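Local structure of DynF (Micromonospora chersina, 6UBL) at residues Asp159-Arg162 with Ser163-Pro166. The protein is of unknown function but belongs to the dynemicin biosynthesis pathway and holds palmitic acid inside its beta barrel, consistent with a role in binding a hydrophobic pathway compound. Numbering follows the deposited sequence.
Sequences DDVR and SIPP. With PLM (palmitic acid), chain C.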
loop_
_atom_site.group_PDB
_atom_site.type_symbol
_atom_site.label_atom_id
_atom_site.label_comp_id
_atom_site.label_asym_id
_atom_site.label_seq_id
_atom_site.Cartn_x
_atom_site.Cartn_y
_atom_site.Cartn_z
ATOM N N ASP A 159 5.406 -12.666 -9.541
ATOM C CA ASP A 159 5.860 -13.874 -8.871
ATOM C C ASP A 159 6.585 -14.755 -9.878
ATOM O O ASP A 159 6.596 -14.490 -11.086
ATOM C CB ASP A 159 4.668 -14.594 -8.240
ATOM C CG ASP A 159 3.960 -13.732 -7.186
ATOM O OD1 ASP A 159 4.650 -13.117 -6.357
ATOM O OD2 ASP A 159 2.717 -13.663 -7.207
ATOM N N ASP A 160 7.222 -15.809 -9.362
ATOM C CA ASP A 160 7.934 -16.781 -10.204
ATOM C C ASP A 160 8.959 -16.083 -11.099
ATOM O O ASP A 160 9.038 -16.333 -12.307
ATOM C CB ASP A 160 6.942 -17.619 -11.018
ATOM C CG ASP A 160 7.528 -18.915 -11.521
ATOM O OD1 ASP A 160 8.650 -19.287 -11.114
ATOM O OD2 ASP A 160 6.836 -19.619 -12.302
ATOM N N VAL A 161 9.782 -15.232 -10.484
ATOM C CA VAL A 161 10.810 -14.499 -11.218
ATOM C C VAL A 161 12.011 -15.413 -11.421
ATOM O O VAL A 161 12.685 -15.794 -10.461
ATOM C CB VAL A 161 11.210 -13.212 -10.490
ATOM C CG1 VAL A 161 12.431 -12.576 -11.137
ATOM C CG2 VAL A 161 10.047 -12.232 -10.465
ATOM N N ARG A 162 12.289 -15.753 -12.680
ATOM C CA ARG A 162 13.415 -16.611 -13.023
ATOM C C ARG A 162 14.460 -15.884 -13.849
ATOM O O ARG A 162 15.499 -16.468 -14.166
ATOM C CB ARG A 162 12.909 -17.828 -13.805
ATOM C CG ARG A 162 11.757 -18.550 -13.142
ATOM C CD ARG A 162 11.328 -19.757 -13.950
ATOM N NE ARG A 162 10.070 -20.297 -13.445
ATOM C CZ ARG A 162 9.520 -21.437 -13.858
ATOM N NH1 ARG A 162 10.125 -22.173 -14.783
ATOM N NH2 ARG A 162 8.366 -21.840 -13.347
ATOM N N SER A 163 14.218 -14.624 -14.194
ATOM C CA SER A 163 15.229 -13.798 -14.834
ATOM C C SER A 163 15.034 -12.367 -14.359
ATOM O O SER A 163 13.933 -11.975 -13.965
ATOM C CB SER A 163 15.144 -13.832 -16.367
ATOM O OG SER A 163 13.957 -13.232 -16.844
ATOM N N ILE A 164 16.110 -11.594 -14.399
ATOM C CA ILE A 164 16.052 -10.177 -14.055
ATOM C C ILE A 164 16.602 -9.411 -15.251
ATOM O O ILE A 164 17.792 -9.542 -15.574
ATOM C CB ILE A 164 16.883 -9.869 -12.804
ATOM C CG1 ILE A 164 16.327 -10.647 -11.605
ATOM C CG2 ILE A 164 16.868 -8.378 -12.515
ATOM C CD1 ILE A 164 17.167 -10.511 -10.362
ATOM N N PRO A 165 15.789 -8.607 -15.943
ATOM C CA PRO A 165 14.374 -8.335 -15.658
ATOM C C PRO A 165 13.479 -9.509 -16.015
ATOM O O PRO A 165 13.847 -10.324 -16.874
ATOM C CB PRO A 165 14.059 -7.153 -16.582
ATOM C CG PRO A 165 14.958 -7.404 -17.770
ATOM C CD PRO A 165 16.249 -7.887 -17.149
ATOM N N PRO A 166 12.313 -9.589 -15.389
ATOM C CA PRO A 166 11.360 -10.670 -15.696
ATOM C C PRO A 166 10.555 -10.369 -16.956
ATOM O O PRO A 166 9.334 -10.181 -16.919
ATOM C CB PRO A 166 10.490 -10.705 -14.432
ATOM C CG PRO A 166 10.497 -9.292 -13.949
ATOM C CD PRO A 166 11.876 -8.776 -14.240
HETATM C C1 PLM C . 13.493 -5.038 -13.637
HETATM O O1 PLM C . 13.591 -4.056 -14.495
HETATM O O2 PLM C . 14.317 -5.909 -13.525
HETATM C C2 PLM C . 12.243 -4.996 -12.817
HETATM C C3 PLM C . 10.962 -4.805 -13.585
HETATM C C4 PLM C . 9.820 -4.833 -12.615
HETATM C C5 PLM C . 8.650 -4.008 -13.001
HETATM C C6 PLM C . 7.582 -4.010 -11.934
HETATM C C7 PLM C . 6.210 -4.143 -12.538
HETATM C C8 PLM C . 5.988 -3.178 -13.676
HETATM C C9 PLM C . 6.046 -1.732 -13.268
HETATM C CA PLM C . 4.683 -1.186 -12.940
HETATM C CB PLM C . 3.888 -0.872 -14.192
HETATM C CC PLM C . 3.086 0.386 -14.048
HETATM C CD PLM C . 1.601 0.183 -13.915
HETATM C CE PLM C . 0.973 1.302 -13.125
HETATM C CF PLM C . -0.497 1.494 -13.336
HETATM C CG PLM C . -1.029 2.629 -12.537
#
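V161 reaches forward to I164 and P166 where strand 154-161 of the beta barrel runs out into the loop that leads to strand 170-183. Its CG1 methyl touches I164 CG1 and, at 4.3 Å, P166 CB, a small apolar cluster inside the bend; the same methyl approaches the carbonyl O of S163. R162 goes the other way. Its CB lies 3.5 Å from the backbone N of S163, CG stands anti to the carbonyl carbon (chi1 -51°), and the chain, extended from CG to NE, doubles back on D160 in a side-on bidentate salt bridge. R162 NE approaches D160 OD1 from above the carboxylate plane, whereas R162 NH2, at the tip, meets the syn lone pair of D160 OD2 at 2.9 Å. OD1 also accepts the backbone N of G125, so the carboxylate joins the arginine to a neighbouring loop. Farther along, the S163 hydroxyl closes the turn by donating to P165 O (S163 OG to P165 O, 2.9 Å), spanning the cis peptide bond between I164 and P165. I164 and P165 border the head of the palmitic acid: its carboxyl O2 lies near I164 CG2 and P165 CB, and 3.2 Å from P165 CA.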